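Local coordinates for protein ADP-ribosylation factor guanine nucleotide-exchange factor SEC7 (Saccharomyces cerevisiae, PDB 4OIY) that activates the GTPase ARF1 at the trans-Golgi network as a guanine nucleotide-exchange factor, through its Sec7 domain, and so supports vesicle budding and Golgi traffic, at residues A[100-105]-A[109-114]; A[140-145]-A[154-159]. All blocks are in the same frame, centred on the assembly; numbering follows the deposited sequence.

Contacts 1 and 2 sit on two successive helices of the all-helical Sec7 domain, with their centres about 19 Å apart. Each joins a helix to a non-helical run of chain: 100-105 leads into helix 105-122, while 154-156 follows helix 130-148 and leads into helix 158-164. Contact 1 lies nearer the middle of the chain and is partly buried, with an apolar wedge that gives way to a hydrogen bond and a water bridge. Contact 2 lies farther out, yet its touching side chains are largely buried and wholly apolar, with no hydrogen bond between its segments. The two meet where M112 CE lies 4.1 Å from I141 CD1.

Contact 1. Residues A[100-105]-A[109-114]; sequences RLPGEG and DRFMLK
L101 and P102 pack on F111 at the apolar centre. The L101 side chain runs alongside that of F111 in the opposite direction, and its CD2 methyl sits 4.0 Å from F111 CB; the same methyl reaches M112 SD more loosely, at 4.4 Å. P102 comes from the opposite direction and meets the ring on its CE2 side, its CD 3.5 Å from F111 CE2, with CG of the proline close behind. With chi1 at -74°, F111 CG lies beside its own backbone N, and the ring extends from the helix toward the proline. F99 stacks on this ring, and L63 and M74 of neighbouring helices add to the packing. Cutting F111 back to an alanine is likely to take away the surface on which L101 CD2 and P102 CD rest and to leave F99 without its stacking partner.

The run 99-104 reads FRLPGE, the Sec7-family motif, and E104, the N-cap of helix 105-122, is probably the glutamic finger that in relatives reaches into the nucleotide site of Arf. In the first turn, D109 N donates to G105 O at 2.9 Å with an N-H...O angle of 160°. Both D109 carboxylate oxygens, OD1 and OD2, lie 3.3 Å from G105 O without bonding, all three being acceptors; Y138 OH on helix 130-148 gives OD1 a weak hydrogen bond. At the polar edge, one water donates to E104 OE1 at 3.0 Å and accepts from R110 NH1 at 3.0 Å, in the guanidinium plane at its edge. E104 OE1 is also hydrogen-bonded to Q106 NE2.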
loop_
_atom_site.group_PDB
_atom_site.type_symbol
_atom_site.label_atom_id
_atom_site.label_comp_id
_atom_site.label_asym_id
_atom_site.label_seq_id
_atom_site.Cartn_x
_atom_site.Cartn_y
_atom_site.Cartn_z
ATOM N N ARG A 100 -0.459 1.408 -6.753
ATOM C CA ARG A 100 -0.911 0.124 -7.288
ATOM C C ARG A 100 0.094 -0.975 -6.992
ATOM O O ARG A 100 1.262 -0.868 -7.355
ATOM C CB ARG A 100 -1.104 0.212 -8.799
ATOM C CG ARG A 100 -1.736 -1.033 -9.400
ATOM C CD ARG A 100 -1.908 -0.925 -10.902
ATOM N NE ARG A 100 -0.697 -1.276 -11.639
ATOM C CZ ARG A 100 -0.623 -1.395 -12.965
ATOM N NH1 ARG A 100 -1.686 -1.170 -13.726
ATOM N NH2 ARG A 100 0.528 -1.727 -13.528
ATOM N N LEU A 101 -0.360 -2.040 -6.328
ATOM C CA LEU A 101 0.492 -3.194 -6.088
ATOM C C LEU A 101 0.993 -3.751 -7.415
ATOM O O LEU A 101 0.206 -3.859 -8.358
ATOM C CB LEU A 101 -0.256 -4.301 -5.332
ATOM C CG LEU A 101 -0.387 -4.145 -3.812
ATOM C CD1 LEU A 101 -1.408 -5.134 -3.293
ATOM C CD2 LEU A 101 0.940 -4.339 -3.103
ATOM N N PRO A 102 2.298 -4.085 -7.491
ATOM C CA PRO A 102 2.837 -4.784 -8.660
ATOM C C PRO A 102 2.247 -6.171 -8.818
ATOM O O PRO A 102 1.484 -6.644 -7.961
ATOM C CB PRO A 102 4.326 -4.916 -8.352
ATOM C CG PRO A 102 4.619 -3.870 -7.345
ATOM C CD PRO A 102 3.363 -3.705 -6.546
ATOM N N GLY A 103 2.646 -6.826 -9.900
ATOM C CA GLY A 103 2.092 -8.105 -10.276
ATOM C C GLY A 103 2.697 -9.292 -9.566
ATOM O O GLY A 103 1.966 -10.175 -9.125
ATOM N N GLU A 104 4.017 -9.344 -9.459
ATOM C CA GLU A 104 4.640 -10.574 -8.977
ATOM C C GLU A 104 4.514 -10.705 -7.470
ATOM O O GLU A 104 4.604 -9.723 -6.721
ATOM C CB GLU A 104 6.083 -10.740 -9.457
ATOM C CG GLU A 104 7.153 -10.025 -8.680
ATOM C CD GLU A 104 8.478 -10.037 -9.421
ATOM O OE1 GLU A 104 9.528 -10.208 -8.770
ATOM O OE2 GLU A 104 8.466 -9.896 -10.660
ATOM N N GLY A 105 4.265 -11.935 -7.050
ATOM C CA GLY A 105 3.981 -12.225 -5.667
ATOM C C GLY A 105 5.084 -11.829 -4.716
ATOM O O GLY A 105 4.812 -11.368 -3.604
ATOM N N ASP A 109 4.595 -9.428 -1.485
ATOM C CA ASP A 109 4.937 -9.893 -0.149
ATOM C C ASP A 109 5.807 -8.877 0.605
ATOM O O ASP A 109 5.655 -8.707 1.815
ATOM C CB ASP A 109 5.640 -11.256 -0.203
ATOM C CG ASP A 109 4.722 -12.403 -0.672
ATOM O OD1 ASP A 109 3.484 -12.260 -0.706
ATOM O OD2 ASP A 109 5.269 -13.472 -1.039
ATOM N N ARG A 110 6.724 -8.222 -0.100
ATOM C CA ARG A 110 7.555 -7.173 0.511
ATOM C C ARG A 110 6.696 -6.023 1.048
ATOM O O ARG A 110 6.880 -5.585 2.196
ATOM C CB ARG A 110 8.594 -6.641 -0.485
ATOM C CG ARG A 110 9.674 -7.643 -0.870
ATOM C CD ARG A 110 10.918 -6.930 -1.392
ATOM N NE ARG A 110 10.775 -6.364 -2.732
ATOM C CZ ARG A 110 10.931 -7.055 -3.860
ATOM N NH1 ARG A 110 10.787 -6.453 -5.027
ATOM N NH2 ARG A 110 11.219 -8.355 -3.829
ATOM N N PHE A 111 5.766 -5.532 0.230
ATOM C CA PHE A 111 4.841 -4.477 0.665
ATOM C C PHE A 111 4.030 -4.913 1.880
ATOM O O PHE A 111 3.908 -4.164 2.859
ATOM C CB PHE A 111 3.857 -4.104 -0.442
ATOM C CG PHE A 111 4.448 -3.289 -1.551
ATOM C CD1 PHE A 111 4.517 -1.911 -1.452
ATOM C CD2 PHE A 111 4.896 -3.898 -2.708
ATOM C CE1 PHE A 111 5.031 -1.157 -2.483
ATOM C CE2 PHE A 111 5.411 -3.145 -3.750
ATOM C CZ PHE A 111 5.488 -1.773 -3.629
ATOM N N MET A 112 3.449 -6.108 1.813
ATOM C CA MET A 112 2.487 -6.519 2.819
ATOM C C MET A 112 3.167 -6.876 4.125
ATOM O O MET A 112 2.588 -6.659 5.191
ATOM C CB MET A 112 1.592 -7.644 2.286
ATOM C CG MET A 112 0.858 -7.247 0.995
ATOM S SD MET A 112 0.117 -5.590 1.005
ATOM C CE MET A 112 -0.989 -5.857 2.363
ATOM N N LEU A 113 4.399 -7.388 4.062
ATOM C CA LEU A 113 5.149 -7.646 5.296
ATOM C C LEU A 113 5.516 -6.346 5.998
ATOM O O LEU A 113 5.384 -6.246 7.220
ATOM C CB LEU A 113 6.394 -8.507 5.060
ATOM C CG LEU A 113 7.208 -8.811 6.327
ATOM C CD1 LEU A 113 6.381 -9.535 7.380
ATOM C CD2 LEU A 113 8.449 -9.606 5.946
ATOM N N LYS A 114 5.957 -5.346 5.237
ATOM C CA LYS A 114 6.295 -4.054 5.828
ATOM C C LYS A 114 5.049 -3.362 6.379
ATOM O O LYS A 114 5.091 -2.777 7.461
ATOM C CB LYS A 114 6.991 -3.155 4.814
ATOM C CG LYS A 114 7.406 -1.802 5.360
ATOM C CD LYS A 114 8.437 -1.873 6.478
ATOM C CE LYS A 114 8.766 -0.468 6.964
ATOM N NZ LYS A 114 9.631 -0.430 8.170
HETATM O O HOH W 1 11.327 -8.323 -7.311
#

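Contact 2. Residues A[140-145]-A[154-159]; sequences LIMLNT and NKMSLQ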
loop_
_atom_site.group_PDB
_atom_site.type_symbol
_atom_site.label_atom_id
_atom_site.label_comp_id
_atom_site.label_asym_id
_atom_site.label_seq_id
_atom_site.Cartn_x
_atom_site.Cartn_y
_atom_site.Cartn_z
ATOM N N LEU A 140 -8.118 -10.078 3.481
ATOM C CA LEU A 140 -8.921 -8.876 3.336
ATOM C C LEU A 140 -8.894 -8.371 1.902
ATOM O O LEU A 140 -9.915 -7.923 1.396
ATOM C CB LEU A 140 -8.453 -7.780 4.295
ATOM C CG LEU A 140 -8.737 -8.056 5.775
ATOM C CD1 LEU A 140 -7.961 -7.113 6.675
ATOM C CD2 LEU A 140 -10.231 -7.977 6.055
ATOM N N ILE A 141 -7.738 -8.443 1.244
ATOM C CA ILE A 141 -7.649 -8.051 -0.167
ATOM C C ILE A 141 -8.529 -8.959 -1.024
ATOM O O ILE A 141 -9.250 -8.491 -1.914
ATOM C CB ILE A 141 -6.190 -8.085 -0.672
ATOM C CG1 ILE A 141 -5.392 -6.929 -0.057
ATOM C CG2 ILE A 141 -6.139 -7.993 -2.198
ATOM C CD1 ILE A 141 -3.898 -7.076 -0.193
ATOM N N MET A 142 -8.492 -10.255 -0.747
ATOM C CA MET A 142 -9.312 -11.213 -1.504
ATOM C C MET A 142 -10.801 -10.988 -1.270
ATOM O O MET A 142 -11.598 -11.068 -2.194
ATOM C CB MET A 142 -8.954 -12.648 -1.135
ATOM C CG MET A 142 -9.791 -13.666 -1.884
ATOM S SD MET A 142 -9.209 -15.346 -1.678
ATOM C CE MET A 142 -9.384 -15.680 0.056
ATOM N N LEU A 143 -11.169 -10.714 -0.023
ATOM C CA LEU A 143 -12.561 -10.446 0.319
ATOM C C LEU A 143 -13.025 -9.216 -0.434
ATOM O O LEU A 143 -14.117 -9.202 -1.002
ATOM C CB LEU A 143 -12.707 -10.219 1.827
ATOM C CG LEU A 143 -14.100 -9.790 2.286
ATOM C CD1 LEU A 143 -15.136 -10.876 2.043
ATOM C CD2 LEU A 143 -14.082 -9.389 3.745
ATOM N N ASN A 144 -12.181 -8.189 -0.443
ATOM C CA ASN A 144 -12.504 -6.931 -1.111
ATOM C C ASN A 144 -12.790 -7.151 -2.588
ATOM O O ASN A 144 -13.772 -6.641 -3.120
ATOM C CB ASN A 144 -11.345 -5.943 -0.965
ATOM C CG ASN A 144 -11.692 -4.572 -1.493
ATOM O OD1 ASN A 144 -12.595 -3.911 -0.979
ATOM N ND2 ASN A 144 -10.981 -4.133 -2.522
ATOM N N THR A 145 -11.925 -7.924 -3.233
ATOM C CA THR A 145 -12.108 -8.288 -4.635
ATOM C C THR A 145 -13.405 -9.070 -4.841
ATOM O O THR A 145 -14.211 -8.718 -5.702
ATOM C CB THR A 145 -10.912 -9.112 -5.137
ATOM O OG1 THR A 145 -9.732 -8.297 -5.123
ATOM C CG2 THR A 145 -11.141 -9.609 -6.552
ATOM N N ASN A 154 -18.291 -15.855 -7.316
ATOM C CA ASN A 154 -19.393 -15.355 -6.505
ATOM C C ASN A 154 -18.874 -14.595 -5.286
ATOM O O ASN A 154 -17.727 -14.773 -4.863
ATOM C CB ASN A 154 -20.290 -16.504 -6.028
ATOM C CG ASN A 154 -21.212 -17.028 -7.119
ATOM O OD1 ASN A 154 -22.151 -16.346 -7.550
ATOM N ND2 ASN A 154 -20.966 -18.255 -7.555
ATOM N N LYS A 155 -19.729 -13.759 -4.718
ATOM C CA LYS A 155 -19.403 -13.060 -3.480
ATOM C C LYS A 155 -19.010 -14.047 -2.392
ATOM O O LYS A 155 -19.657 -15.076 -2.206
ATOM C CB LYS A 155 -20.582 -12.210 -3.008
ATOM C CG LYS A 155 -20.750 -10.949 -3.833
ATOM C CD LYS A 155 -21.893 -10.075 -3.347
ATOM C CE LYS A 155 -21.749 -8.668 -3.898
ATOM N NZ LYS A 155 -22.917 -7.789 -3.625
ATOM N N MET A 156 -17.938 -13.719 -1.678
ATOM C CA MET A 156 -17.471 -14.512 -0.552
ATOM C C MET A 156 -18.396 -14.289 0.640
ATOM O O MET A 156 -18.693 -13.151 0.991
ATOM C CB MET A 156 -16.047 -14.106 -0.174
ATOM C CG MET A 156 -15.406 -15.021 0.857
ATOM S SD MET A 156 -13.766 -14.470 1.367
ATOM C CE MET A 156 -12.863 -14.602 -0.171
ATOM N N SER A 157 -18.842 -15.374 1.262
ATOM C CA SER A 157 -19.704 -15.280 2.434
ATOM C C SER A 157 -18.861 -15.014 3.662
ATOM O O SER A 157 -17.662 -15.301 3.678
ATOM C CB SER A 157 -20.502 -16.573 2.644
ATOM O OG SER A 157 -19.639 -17.667 2.911
ATOM N N LEU A 158 -19.492 -14.476 4.693
ATOM C CA LEU A 158 -18.818 -14.324 5.977
ATOM C C LEU A 158 -18.276 -15.664 6.472
ATOM O O LEU A 158 -17.144 -15.733 6.932
ATOM C CB LEU A 158 -19.755 -13.702 7.014
ATOM C CG LEU A 158 -19.246 -13.657 8.457
ATOM C CD1 LEU A 158 -17.998 -12.803 8.577
ATOM C CD2 LEU A 158 -20.327 -13.131 9.379
ATOM N N GLN A 159 -19.063 -16.732 6.366
ATOM C CA GLN A 159 -18.586 -18.047 6.786
ATOM C C GLN A 159 -17.263 -18.414 6.112
ATOM O O GLN A 159 -16.329 -18.872 6.773
ATOM C CB GLN A 159 -19.646 -19.133 6.533
ATOM C CG GLN A 159 -19.181 -20.540 6.909
ATOM C CD GLN A 159 -18.804 -20.686 8.375
ATOM O OE1 GLN A 159 -19.306 -19.966 9.227
ATOM N NE2 GLN A 159 -17.914 -21.627 8.669
#
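M142 and L143 are neighbours on helix 130-148; M142 meets the tip of the M156 side chain and L143 its flank. M142 CG lies 3.6 Å from M156 CE, and a bend at the end of the M142 chain (chi3 63°) folds its own methyl back, so that M142 CE also stands 3.6 Å from M156 CE. The two methionine chains cross at about a right angle, the M156 methyl held against two carbons of its partner.

L143 follows, meeting M156 closer to its root. L143 CD1 lies 3.9 Å from M156 SD and 4.0 Å from M156 CB, against the flank of M156, these side chains also crossing at about a right angle. With both chi1 (-171°) and chi2 anti, M156 is extended as far as its sulfur, which reaches the helix; the bend at chi3 then turns CE toward M142. F161 and F183 also pack on L143, and N164 touches both methionines, so three helices meet here.

Next, S157 is the N-cap of helix 158-164, its OG accepting from E160 N. M156, just before this serine, packs back on helix 130-148, in a helix-to-helix connection of the all-helical Sec7 domain.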